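Local atomic coordinates of motility-associated killing factor MakB (Vibrio cholerae serotype O1, PDB entry 6W1W), a protein that probably serves as one component of a tripartite cytotoxin that structurally resembles the alpha-pore-forming toxins and acts together with partner proteins of the same genomic island. Residues Glu234-Leu239 with Asn350-Gln355; Met196-Tyr201 with Pro342-Thr347; Thr165-Leu170 with Asp240-Leu245; Pro210-Ala215 with Ala257-Ile262. All coordinates share one frame; numbering follows the deposited sequence.

How the contacts relate
Following the chain from its N terminus, the first segment met is Thr-165-Leu-170. Contact 3 closes its loop at Asp-240-Leu-245, joining helices 157-176 and 233-245. The hairpin strands that follow supply Met-196-Tyr-201, which contact 2 ties to Pro-342-Thr-347 across 140 intervening residues, and Pro-210-Ala-215, which contact 4 ties to helix 251-270. Contact 4 begins and ends within the span of contact 2; every other pair of contacts crosses. Contact 1 reaches furthest toward the C terminus, setting helix 233-245 against strand 351-354. Together they bind a four-stranded mixed sheet to three helices at one end of a largely helical molecule.

Contact 1: residues Glu234-Leu239 with Asn350-Gln355; sequences EVQQDL and NTIQEQ
At the turn of the C-terminal beta hairpin, where Asn-350 and Thr-351 both face Asn-346 in a G1 beta bulge, Asn-350 and Ile-352 meet Leu-239 and Gln-236 of helix 233-245. The contact is small, about 222 Å² in all, and no hydrogen bond crosses it. Asn-350 has a positive phi (54°), as expected of the first residue of such a bulge, and its side chain runs past Leu-239 in the opposite direction. Its OD1 lies against the aliphatic part of the leucine, 3.7 Å from Leu-239 CB and 3.8 Å from Leu-239 CD2. The same OD1 is 3.3 Å from Leu-239 O, but both are acceptors, so this is proximity rather than bonding. Beyond the bulge, Ile-352 sends its CG1 branch out fully extended (chi2 179°), which carries CD1 to 4.0 Å from Leu-239 CD1; this is the one apolar side-chain contact between the segments. Gln-236 closes the border. Its chain bends at chi2 (-68°) and swings the amide toward the hairpin, yet NE2 stays 4.0 Å from Asn-350 O, a loose polar approach. NE2 also passes 4.4 Å from Ile-352 CD1, so the amide only brushes the end of the isoleucine. Around this patch, Ile-352 packs further on Val-343 of strand 338-346 and on Ile-229 of helix 225-230. Val-235, on the same helix as Leu-239, rests on Ser-173 and Ile-174 of helix 157-176, so helix 233-245 is held between that helix and the last strand of the sheet.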
loop_
_atom_site.group_PDB
_atom_site.type_symbol
_atom_site.label_atom_id
_atom_site.label_comp_id
_atom_site.label_asym_id
_atom_site.label_seq_id
_atom_site.Cartn_x
_atom_site.Cartn_y
_atom_site.Cartn_z
ATOM N N GLU A 234 -3.460 20.411 -14.987
ATOM C CA GLU A 234 -2.975 20.788 -13.663
ATOM C C GLU A 234 -1.508 20.424 -13.493
ATOM O O GLU A 234 -0.737 21.189 -12.901
ATOM C CB GLU A 234 -3.811 20.120 -12.573
ATOM C CG GLU A 234 -5.254 20.575 -12.528
ATOM C CD GLU A 234 -6.026 19.925 -11.398
ATOM O OE1 GLU A 234 -5.432 19.098 -10.667
ATOM O OE2 GLU A 234 -7.226 20.243 -11.244
ATOM N N VAL A 235 -1.102 19.261 -14.012
ATOM C CA VAL A 235 0.298 18.855 -13.929
ATOM C C VAL A 235 1.186 19.862 -14.648
ATOM O O VAL A 235 2.264 20.223 -14.161
ATOM C CB VAL A 235 0.479 17.435 -14.497
ATOM C CG1 VAL A 235 1.953 17.050 -14.505
ATOM C CG2 VAL A 235 -0.339 16.434 -13.699
ATOM N N GLN A 236 0.746 20.337 -15.813
ATOM C CA GLN A 236 1.533 21.305 -16.563
ATOM C C GLN A 236 1.528 22.691 -15.932
ATOM O O GLN A 236 2.454 23.472 -16.178
ATOM C CB GLN A 236 1.034 21.378 -18.005
ATOM C CG GLN A 236 1.718 20.398 -18.943
ATOM C CD GLN A 236 3.182 20.735 -19.173
ATOM O OE1 GLN A 236 3.662 21.801 -18.777
ATOM N NE2 GLN A 236 3.901 19.823 -19.819
ATOM N N GLN A 237 0.518 23.012 -15.121
ATOM C CA GLN A 237 0.501 24.295 -14.423
ATOM C C GLN A 237 1.383 24.275 -13.184
ATOM O O GLN A 237 1.947 25.313 -12.812
ATOM C CB GLN A 237 -0.932 24.676 -14.040
ATOM C CG GLN A 237 -1.841 24.968 -15.233
ATOM C CD GLN A 237 -3.291 25.175 -14.826
ATOM O OE1 GLN A 237 -3.584 25.526 -13.681
ATOM N NE2 GLN A 237 -4.204 24.951 -15.763
ATOM N N ASP A 238 1.503 23.115 -12.531
ATOM C CA ASP A 238 2.446 22.964 -11.428
ATOM C C ASP A 238 3.876 22.852 -11.938
ATOM O O ASP A 238 4.800 23.399 -11.327
ATOM C CB ASP A 238 2.082 21.744 -10.582
ATOM C CG ASP A 238 0.760 21.915 -9.851
ATOM O OD1 ASP A 238 0.365 23.077 -9.610
ATOM O OD2 ASP A 238 0.121 20.895 -9.512
ATOM N N LEU A 239 4.073 22.153 -13.060
ATOM C CA LEU A 239 5.402 22.059 -13.658
ATOM C C LEU A 239 5.939 23.429 -14.055
ATOM O O LEU A 239 7.115 23.731 -13.830
ATOM C CB LEU A 239 5.362 21.135 -14.875
ATOM C CG LEU A 239 5.621 19.646 -14.638
ATOM C CD1 LEU A 239 5.051 18.807 -15.778
ATOM C CD2 LEU A 239 7.112 19.396 -14.484
ATOM N N ASN A 350 10.803 20.436 -18.134
ATOM C CA ASN A 350 9.357 20.441 -18.375
ATOM C C ASN A 350 8.923 19.361 -19.360
ATOM O O ASN A 350 7.864 19.471 -19.979
ATOM C CB ASN A 350 8.868 21.809 -18.853
ATOM C CG ASN A 350 8.533 22.743 -17.708
ATOM O OD1 ASN A 350 8.407 22.318 -16.556
ATOM N ND2 ASN A 350 8.366 24.023 -18.021
ATOM N N THR A 351 9.718 18.305 -19.502
ATOM C CA THR A 351 9.449 17.228 -20.443
ATOM C C THR A 351 8.815 16.039 -19.729
ATOM O O THR A 351 9.051 15.808 -18.541
ATOM C CB THR A 351 10.740 16.792 -21.144
ATOM O OG1 THR A 351 11.730 16.471 -20.162
ATOM C CG2 THR A 351 11.271 17.914 -22.005
ATOM N N ILE A 352 7.999 15.286 -20.468
ATOM C CA ILE A 352 7.300 14.105 -19.956
ATOM C C ILE A 352 7.475 13.008 -21.000
ATOM O O ILE A 352 6.777 12.994 -22.020
ATOM C CB ILE A 352 5.815 14.367 -19.677
ATOM C CG1 ILE A 352 5.651 15.423 -18.584
ATOM C CG2 ILE A 352 5.095 13.079 -19.297
ATOM C CD1 ILE A 352 4.215 15.741 -18.269
ATOM N N GLN A 353 8.417 12.100 -20.767
ATOM C CA GLN A 353 8.683 11.002 -21.681
ATOM C C GLN A 353 7.993 9.733 -21.194
ATOM O O GLN A 353 7.328 9.707 -20.156
ATOM C CB GLN A 353 10.186 10.762 -21.832
ATOM C CG GLN A 353 10.917 11.793 -22.665
ATOM C CD GLN A 353 11.632 12.824 -21.817
ATOM O OE1 GLN A 353 11.532 12.814 -20.586
ATOM N NE2 GLN A 353 12.363 13.721 -22.470
ATOM N N GLU A 354 8.163 8.663 -21.964
ATOM C CA GLU A 354 7.694 7.337 -21.593
ATOM C C GLU A 354 8.802 6.347 -21.920
ATOM O O GLU A 354 9.227 6.248 -23.075
ATOM C CB GLU A 354 6.397 6.972 -22.321
ATOM C CG GLU A 354 6.093 5.481 -22.302
ATOM C CD GLU A 354 4.767 5.132 -22.952
ATOM O OE1 GLU A 354 3.711 5.408 -22.345
ATOM O OE2 GLU A 354 4.784 4.576 -24.071
ATOM N N GLN A 355 9.286 5.642 -20.905
ATOM C CA GLN A 355 10.338 4.652 -21.101
ATOM C C GLN A 355 9.746 3.252 -21.216
ATOM O O GLN A 355 9.024 2.949 -22.168
ATOM C CB GLN A 355 11.359 4.705 -19.956
ATOM C CG GLN A 355 12.577 5.587 -20.230
ATOM C CD GLN A 355 12.263 7.072 -20.171
ATOM O OE1 GLN A 355 11.359 7.499 -19.454
ATOM N NE2 GLN A 355 13.016 7.868 -20.925
#

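Contact 2: residues Met196-Tyr201 with Pro342-Thr347; sequences MVTISY and PVLVNT
Strand residues Met-196-Tyr-201 run parallel to and in register with Val-343-Asn-346, Val-197 beside Val-343 and Ser-200 beside Asn-346. The backbone bonds pass alternately between them: Val-343 N gives to Met-196 O (3.2 Å), Thr-198 N more weakly to Val-343 O, Val-345 N to Thr-198 O, and Ser-200 N to Val-345 O (3.1 Å). At the C-terminal end Ser-200 O is gripped twice by one residue, from Thr-347 N (3.2 Å) and Thr-347 OG1 (3.3 Å), both coming from the same face of the carbonyl plane. A chi1 of 73° sets OG1 between the backbone N and the carbonyl carbon of Thr-347, close enough to join its own N in that grip. Side chains add packing on both faces. On one, Val-197 CG1 touches Val-345 CG2 at 3.8 Å and Ile-199 CG2 meets Thr-347 CG2 at 3.9 Å. On the other, Leu-344 extends CD1 toward the neighbouring strand, 3.7 Å from Ser-200 CB and 3.9 Å from Thr-198 CG2. Further out, Asn-346 OD1 accepts a hydrogen bond from Asn-349 ND2, linking the strand end to the turn that follows. The pair forms the centre of the mixed sheet: strand 209-220 lies antiparallel beside 193-203, strand 351-354 antiparallel beside 338-346, and helices 157-176 and 225-230 pack on the valine and isoleucine face.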
loop_
_atom_site.group_PDB
_atom_site.type_symbol
_atom_site.label_atom_id
_atom_site.label_comp_id
_atom_site.label_asym_id
_atom_site.label_seq_id
_atom_site.Cartn_x
_atom_site.Cartn_y
_atom_site.Cartn_z
ATOM N N MET A 196 5.239 2.952 -13.183
ATOM C CA MET A 196 6.145 3.684 -12.305
ATOM C C MET A 196 6.384 5.082 -12.863
ATOM O O MET A 196 6.860 5.234 -13.994
ATOM C CB MET A 196 7.468 2.932 -12.139
ATOM C CG MET A 196 7.351 1.606 -11.395
ATOM S SD MET A 196 6.490 1.732 -9.807
ATOM C CE MET A 196 7.549 2.872 -8.918
ATOM N N VAL A 197 6.063 6.097 -12.069
ATOM C CA VAL A 197 6.214 7.489 -12.476
ATOM C C VAL A 197 7.424 8.051 -11.738
ATOM O O VAL A 197 7.352 8.373 -10.548
ATOM C CB VAL A 197 4.950 8.303 -12.193
ATOM C CG1 VAL A 197 5.133 9.737 -12.655
ATOM C CG2 VAL A 197 3.761 7.663 -12.861
ATOM N N THR A 198 8.538 8.168 -12.450
ATOM C CA THR A 198 9.717 8.844 -11.930
ATOM C C THR A 198 9.568 10.350 -12.125
ATOM O O THR A 198 9.347 10.816 -13.248
ATOM C CB THR A 198 10.969 8.342 -12.642
ATOM O OG1 THR A 198 11.002 6.912 -12.604
ATOM C CG2 THR A 198 12.215 8.909 -11.981
ATOM N N ILE A 199 9.678 11.106 -11.038
ATOM C CA ILE A 199 9.785 12.562 -11.083
ATOM C C ILE A 199 11.221 12.920 -10.728
ATOM O O ILE A 199 11.708 12.556 -9.650
ATOM C CB ILE A 199 8.804 13.243 -10.119
ATOM C CG1 ILE A 199 7.394 12.683 -10.284
ATOM C CG2 ILE A 199 8.809 14.749 -10.327
ATOM C CD1 ILE A 199 6.411 13.247 -9.278
ATOM N N SER A 200 11.896 13.641 -11.620
ATOM C CA SER A 200 13.319 13.923 -11.463
ATOM C C SER A 200 13.524 15.423 -11.312
ATOM O O SER A 200 13.364 16.180 -12.276
ATOM C CB SER A 200 14.125 13.378 -12.645
ATOM O OG SER A 200 14.397 14.388 -13.597
ATOM N N TYR A 201 13.888 15.844 -10.109
ATOM C CA TYR A 201 14.137 17.242 -9.809
ATOM C C TYR A 201 15.608 17.564 -10.047
ATOM O O TYR A 201 16.446 16.676 -10.236
ATOM C CB TYR A 201 13.740 17.560 -8.365
ATOM C CG TYR A 201 12.320 17.153 -8.030
ATOM C CD1 TYR A 201 12.021 15.854 -7.620
ATOM C CD2 TYR A 201 11.279 18.059 -8.130
ATOM C CE1 TYR A 201 10.718 15.473 -7.321
ATOM C CE2 TYR A 201 9.978 17.691 -7.837
ATOM C CZ TYR A 201 9.699 16.400 -7.432
ATOM O OH TYR A 201 8.397 16.044 -7.143
ATOM N N PRO A 342 6.697 2.815 -17.907
ATOM C CA PRO A 342 7.018 3.901 -16.977
ATOM C C PRO A 342 7.142 5.225 -17.708
ATOM O O PRO A 342 7.433 5.283 -18.903
ATOM C CB PRO A 342 8.360 3.472 -16.382
ATOM C CG PRO A 342 8.973 2.627 -17.454
ATOM C CD PRO A 342 7.826 1.888 -18.087
ATOM N N VAL A 343 6.916 6.305 -16.966
ATOM C CA VAL A 343 6.973 7.656 -17.510
ATOM C C VAL A 343 7.823 8.516 -16.581
ATOM O O VAL A 343 7.639 8.486 -15.360
ATOM C CB VAL A 343 5.562 8.253 -17.697
ATOM C CG1 VAL A 343 4.528 7.441 -16.935
ATOM C CG2 VAL A 343 5.524 9.710 -17.264
ATOM N N LEU A 344 8.764 9.264 -17.160
ATOM C CA LEU A 344 9.646 10.150 -16.410
ATOM C C LEU A 344 9.158 11.589 -16.551
ATOM O O LEU A 344 9.124 12.132 -17.662
ATOM C CB LEU A 344 11.089 10.015 -16.898
ATOM C CG LEU A 344 12.075 11.138 -16.555
ATOM C CD1 LEU A 344 12.231 11.320 -15.052
ATOM C CD2 LEU A 344 13.428 10.881 -17.199
ATOM N N VAL A 345 8.801 12.208 -15.427
ATOM C CA VAL A 345 8.408 13.612 -15.378
ATOM C C VAL A 345 9.658 14.413 -15.021
ATOM O O VAL A 345 9.991 14.584 -13.846
ATOM C CB VAL A 345 7.275 13.850 -14.375
ATOM C CG1 VAL A 345 6.798 15.288 -14.447
ATOM C CG2 VAL A 345 6.127 12.891 -14.625
ATOM N N ASN A 346 10.346 14.924 -16.038
ATOM C CA ASN A 346 11.600 15.656 -15.861
ATOM C C ASN A 346 11.289 17.139 -15.654
ATOM O O ASN A 346 10.928 17.840 -16.604
ATOM C CB ASN A 346 12.497 15.436 -17.079
ATOM C CG ASN A 346 13.899 15.998 -16.899
ATOM O OD1 ASN A 346 14.116 16.958 -16.160
ATOM N ND2 ASN A 346 14.865 15.400 -17.598
ATOM N N THR A 347 11.458 17.626 -14.421
ATOM C CA THR A 347 11.056 18.991 -14.093
ATOM C C THR A 347 12.105 20.042 -14.435
ATOM O O THR A 347 11.763 21.228 -14.521
ATOM C CB THR A 347 10.703 19.117 -12.606
ATOM O OG1 THR A 347 11.898 19.069 -11.818
ATOM C CG2 THR A 347 9.762 17.998 -12.180
#

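Contact 3: residues Thr165-Leu170 with Asp240-Leu245; sequences TEIGSL and DKLTQL
Glu-166 leaves its helix with CG anti to the backbone N (chi1 -151°) and then bends at chi2 (44°), which turns its carboxylate across the methylene chain of Lys-241. Leu-242, also with CG anti to its N, reaches into the interface from the other side. The two segments form an antiparallel helix pair, their axes 9.6 Å apart at closest approach with 163° between their directions, and the nearest backbones are those of Glu-166 and Leu-242. Glu-166 is the main bridging residue. Its CB and CG serve as apolar surface, with CB 3.9 Å from Leu-245 CD1 and 4.0 Å from Leu-242 CD1. Its chain crosses Lys-241 and Leu-245 at about a right angle. Deeper in, both methyls of Leu-242 rest against one atom of Ile-167, CG1, with CD2 at 3.8 Å and CD1 at 3.9 Å, while Leu-170 CD2 borders the same leucine more loosely. Ile-167 continues inward onto Ile-258 and Ala-261 of helix 251-270, so the pair is backed by a third helix. The carboxylate of Glu-166 also lies near that of Asp-238. Lys-241 makes no direct salt bridge to Glu-166: the chain bends at its last torsion (chi4) and its ammonium group leads away, leaving Glu-166 OE2 5.4 Å from Lys-241 NZ, though Lys-241 CD is 3.2 Å from that oxygen.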
loop_
_atom_site.group_PDB
_atom_site.type_symbol
_atom_site.label_atom_id
_atom_site.label_comp_id
_atom_site.label_asym_id
_atom_site.label_seq_id
_atom_site.Cartn_x
_atom_site.Cartn_y
_atom_site.Cartn_z
ATOM N N THR A 165 6.249 23.746 -1.515
ATOM C CA THR A 165 4.803 23.620 -1.669
ATOM C C THR A 165 4.420 23.260 -3.098
ATOM O O THR A 165 3.427 22.553 -3.315
ATOM C CB THR A 165 4.104 24.918 -1.254
ATOM O OG1 THR A 165 4.644 25.383 -0.010
ATOM C CG2 THR A 165 2.605 24.702 -1.101
ATOM N N GLU A 166 5.195 23.730 -4.077
ATOM C CA GLU A 166 4.897 23.431 -5.473
ATOM C C GLU A 166 5.233 21.986 -5.810
ATOM O O GLU A 166 4.473 21.312 -6.519
ATOM C CB GLU A 166 5.664 24.386 -6.389
ATOM C CG GLU A 166 4.969 24.666 -7.703
ATOM C CD GLU A 166 3.487 24.917 -7.514
ATOM O OE1 GLU A 166 2.680 24.274 -8.219
ATOM O OE2 GLU A 166 3.124 25.741 -6.647
ATOM N N ILE A 167 6.372 21.500 -5.315
ATOM C CA ILE A 167 6.743 20.102 -5.504
ATOM C C ILE A 167 5.693 19.192 -4.881
ATOM O O ILE A 167 5.355 18.133 -5.429
ATOM C CB ILE A 167 8.146 19.852 -4.920
ATOM C CG1 ILE A 167 9.199 20.605 -5.736
ATOM C CG2 ILE A 167 8.456 18.369 -4.874
ATOM C CD1 ILE A 167 10.549 20.712 -5.050
ATOM N N GLY A 168 5.147 19.599 -3.732
ATOM C CA GLY A 168 4.074 18.838 -3.119
ATOM C C GLY A 168 2.756 18.975 -3.848
ATOM O O GLY A 168 1.941 18.047 -3.845
ATOM N N SER A 169 2.519 20.129 -4.471
ATOM C CA SER A 169 1.328 20.277 -5.301
ATOM C C SER A 169 1.466 19.483 -6.596
ATOM O O SER A 169 0.524 18.800 -7.017
ATOM C CB SER A 169 1.073 21.755 -5.592
ATOM O OG SER A 169 -0.253 21.968 -6.042
ATOM N N LEU A 170 2.643 19.545 -7.227
ATOM C CA LEU A 170 2.900 18.737 -8.414
ATOM C C LEU A 170 2.710 17.250 -8.132
ATOM O O LEU A 170 2.116 16.530 -8.940
ATOM C CB LEU A 170 4.311 19.015 -8.937
ATOM C CG LEU A 170 4.921 18.075 -9.985
ATOM C CD1 LEU A 170 4.032 17.952 -11.208
ATOM C CD2 LEU A 170 6.316 18.546 -10.388
ATOM N N ASP A 240 5.097 24.269 -14.662
ATOM C CA ASP A 240 5.566 25.577 -15.111
ATOM C C ASP A 240 5.776 26.520 -13.937
ATOM O O ASP A 240 6.740 27.293 -13.922
ATOM C CB ASP A 240 4.582 26.180 -16.116
ATOM C CG ASP A 240 4.765 25.632 -17.521
ATOM O OD1 ASP A 240 5.657 24.782 -17.725
ATOM O OD2 ASP A 240 4.014 26.058 -18.424
ATOM N N LYS A 241 4.886 26.471 -12.943
ATOM C CA LYS A 241 5.036 27.314 -11.761
ATOM C C LYS A 241 6.342 27.010 -11.035
ATOM O O LYS A 241 6.996 27.918 -10.506
ATOM C CB LYS A 241 3.836 27.110 -10.835
ATOM C CG LYS A 241 3.621 28.199 -9.799
ATOM C CD LYS A 241 2.428 27.857 -8.916
ATOM C CE LYS A 241 1.733 29.099 -8.378
ATOM N NZ LYS A 241 0.945 29.820 -9.432
ATOM N N LEU A 242 6.744 25.734 -11.016
ATOM C CA LEU A 242 7.965 25.338 -10.322
ATOM C C LEU A 242 9.200 25.917 -11.002
ATOM O O LEU A 242 10.086 26.462 -10.336
ATOM C CB LEU A 242 8.046 23.814 -10.244
ATOM C CG LEU A 242 9.212 23.231 -9.443
ATOM C CD1 LEU A 242 9.235 23.795 -8.032
ATOM C CD2 LEU A 242 9.146 21.709 -9.405
ATOM N N THR A 243 9.274 25.807 -12.334
ATOM C CA THR A 243 10.394 26.374 -13.082
ATOM C C THR A 243 10.627 27.835 -12.716
ATOM O O THR A 243 11.774 28.279 -12.577
ATOM C CB THR A 243 10.134 26.244 -14.586
ATOM O OG1 THR A 243 10.122 24.860 -14.959
ATOM C CG2 THR A 243 11.202 26.978 -15.391
ATOM N N GLN A 244 9.543 28.594 -12.549
ATOM C CA GLN A 244 9.667 29.998 -12.180
ATOM C C GLN A 244 10.213 30.151 -10.768
ATOM O O GLN A 244 11.056 31.018 -10.511
ATOM C CB GLN A 244 8.308 30.690 -12.301
ATOM C CG GLN A 244 8.314 31.947 -13.154
ATOM C CD GLN A 244 8.786 31.678 -14.566
ATOM O OE1 GLN A 244 9.523 32.476 -15.145
ATOM N NE2 GLN A 244 8.364 30.551 -15.132
ATOM N N LEU A 245 9.745 29.315 -9.841
ATOM C CA LEU A 245 10.147 29.467 -8.449
ATOM C C LEU A 245 11.614 29.097 -8.241
ATOM O O LEU A 245 12.309 29.736 -7.443
ATOM C CB LEU A 245 9.243 28.620 -7.557
ATOM C CG LEU A 245 7.769 29.041 -7.542
ATOM C CD1 LEU A 245 6.910 28.053 -6.770
ATOM C CD2 LEU A 245 7.628 30.432 -6.960
#

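Contact 4: residues Pro210-Ala215 with Ala257-Ile262; sequences PFLSFA and AITKAI
Ile-262 and Leu-212 have the most surface buried where Ala-257-Ile-262 of helix 251-270 runs nearly parallel to Pro-210-Ala-215 of strand 209-220, the axes of these segments 9.9 Å apart at closest approach. The two side chains slide past each other in opposite directions: Ile-262 CG1 slots against both leucine methyls, 3.6 Å from Leu-212 CD1 and 3.7 Å from Leu-212 CD2. Leu-212 CD1 also meets Ile-258 CG2 at 3.9 Å, a turn earlier in the helix. Both branches of Ile-262 reach Phe-214: CG2 stands over one face of the ring, 4.3 Å from its centroid in a CH-pi contact, and CD1, at the end of the branch that meets Leu-212, comes to 3.6 Å from Phe-214 CE1. Phe-211 points to the helix as Leu-212 does, consistent with a break in the strand's alternation (psi -80° at Phe-211); its ring presents an edge to Thr-259 CG2, 4.0 Å from Phe-211 CE1. Tyr-201 of the adjoining strand extends this layer beside Phe-214 and Ile-262. The Thr-259 hydroxyl turns back to Ala-255 O and Ala-256 O in its own helix, leaving its methyl for the sheet. With no hydrogen bond crossing, strand and helix are joined by buried methyls and rings, probably held mainly by the hydrophobic effect and van der Waals packing.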
loop_
_atom_site.group_PDB
_atom_site.type_symbol
_atom_site.label_atom_id
_atom_site.label_comp_id
_atom_site.label_asym_id
_atom_site.label_seq_id
_atom_site.Cartn_x
_atom_site.Cartn_y
_atom_site.Cartn_z
ATOM N N PRO A 210 21.261 17.763 -12.658
ATOM C CA PRO A 210 20.387 16.794 -11.981
ATOM C C PRO A 210 20.757 16.642 -10.512
ATOM O O PRO A 210 21.874 16.943 -10.086
ATOM C CB PRO A 210 20.621 15.488 -12.749
ATOM C CG PRO A 210 21.952 15.654 -13.384
ATOM C CD PRO A 210 22.073 17.124 -13.714
ATOM N N PHE A 211 19.793 16.162 -9.729
ATOM C CA PHE A 211 19.949 16.164 -8.281
ATOM C C PHE A 211 19.202 15.007 -7.633
ATOM O O PHE A 211 19.807 13.985 -7.290
ATOM C CB PHE A 211 19.475 17.509 -7.723
ATOM C CG PHE A 211 19.512 17.606 -6.227
ATOM C CD1 PHE A 211 18.343 17.533 -5.487
ATOM C CD2 PHE A 211 20.707 17.791 -5.560
ATOM C CE1 PHE A 211 18.367 17.628 -4.113
ATOM C CE2 PHE A 211 20.735 17.886 -4.183
ATOM C CZ PHE A 211 19.563 17.805 -3.460
ATOM N N LEU A 212 17.893 15.153 -7.465
ATOM C CA LEU A 212 17.064 14.160 -6.797
ATOM C C LEU A 212 16.099 13.554 -7.807
ATOM O O LEU A 212 15.700 14.213 -8.772
ATOM C CB LEU A 212 16.280 14.790 -5.641
ATOM C CG LEU A 212 15.558 13.934 -4.597
ATOM C CD1 LEU A 212 15.443 14.729 -3.310
ATOM C CD2 LEU A 212 14.172 13.484 -5.054
ATOM N N SER A 213 15.717 12.298 -7.572
ATOM C CA SER A 213 14.781 11.619 -8.463
ATOM C C SER A 213 14.179 10.437 -7.718
ATOM O O SER A 213 14.857 9.425 -7.524
ATOM C CB SER A 213 15.480 11.161 -9.743
ATOM O OG SER A 213 15.757 9.771 -9.713
ATOM N N PHE A 214 12.919 10.556 -7.311
ATOM C CA PHE A 214 12.209 9.454 -6.678
ATOM C C PHE A 214 11.003 9.068 -7.525
ATOM O O PHE A 214 10.478 9.873 -8.300
ATOM C CB PHE A 214 11.782 9.805 -5.242
ATOM C CG PHE A 214 10.497 10.582 -5.150
ATOM C CD1 PHE A 214 10.400 11.854 -5.678
ATOM C CD2 PHE A 214 9.397 10.051 -4.499
ATOM C CE1 PHE A 214 9.223 12.572 -5.584
ATOM C CE2 PHE A 214 8.217 10.767 -4.399
ATOM C CZ PHE A 214 8.132 12.028 -4.943
ATOM N N ALA A 215 10.571 7.819 -7.369
ATOM C CA ALA A 215 9.561 7.221 -8.227
ATOM C C ALA A 215 8.399 6.695 -7.397
ATOM O O ALA A 215 8.472 6.590 -6.171
ATOM C CB ALA A 215 10.155 6.091 -9.074
ATOM N N ALA A 257 14.838 23.101 -0.313
ATOM C CA ALA A 257 13.394 23.094 -0.513
ATOM C C ALA A 257 12.927 21.796 -1.163
ATOM O O ALA A 257 11.860 21.272 -0.819
ATOM C CB ALA A 257 12.983 24.303 -1.350
ATOM N N ILE A 258 13.711 21.260 -2.102
ATOM C CA ILE A 258 13.346 20.003 -2.755
ATOM C C ILE A 258 13.251 18.876 -1.733
ATOM O O ILE A 258 12.212 18.214 -1.608
ATOM C CB ILE A 258 14.349 19.664 -3.872
ATOM C CG1 ILE A 258 14.224 20.665 -5.025
ATOM C CG2 ILE A 258 14.151 18.224 -4.350
ATOM C CD1 ILE A 258 15.182 20.421 -6.175
ATOM N N THR A 259 14.337 18.656 -0.975
ATOM C CA THR A 259 14.419 17.508 -0.071
ATOM C C THR A 259 13.341 17.556 1.005
ATOM O O THR A 259 12.781 16.519 1.378
ATOM C CB THR A 259 15.808 17.434 0.571
ATOM O OG1 THR A 259 16.109 18.676 1.223
ATOM C CG2 THR A 259 16.869 17.146 -0.477
ATOM N N LYS A 260 13.036 18.749 1.519
ATOM C CA LYS A 260 11.967 18.869 2.505
ATOM C C LYS A 260 10.645 18.339 1.958
ATOM O O LYS A 260 9.891 17.677 2.679
ATOM C CB LYS A 260 11.845 20.325 2.954
ATOM C CG LYS A 260 10.444 20.797 3.303
ATOM C CD LYS A 260 9.951 20.223 4.614
ATOM C CE LYS A 260 8.788 21.029 5.169
ATOM N NZ LYS A 260 9.234 22.338 5.727
ATOM N N ALA A 261 10.363 18.582 0.674
ATOM C CA ALA A 261 9.104 18.125 0.090
ATOM C C ALA A 261 9.098 16.623 -0.174
ATOM O O ALA A 261 8.051 15.979 -0.035
ATOM C CB ALA A 261 8.815 18.887 -1.202
ATOM N N ILE A 262 10.241 16.047 -0.555
ATOM C CA ILE A 262 10.319 14.596 -0.719
ATOM C C ILE A 262 10.077 13.895 0.615
ATOM O O ILE A 262 9.342 12.900 0.687
ATOM C CB ILE A 262 11.673 14.197 -1.331
ATOM C CG1 ILE A 262 11.987 15.090 -2.528
ATOM C CG2 ILE A 262 11.656 12.735 -1.753
ATOM C CD1 ILE A 262 10.959 15.002 -3.628
#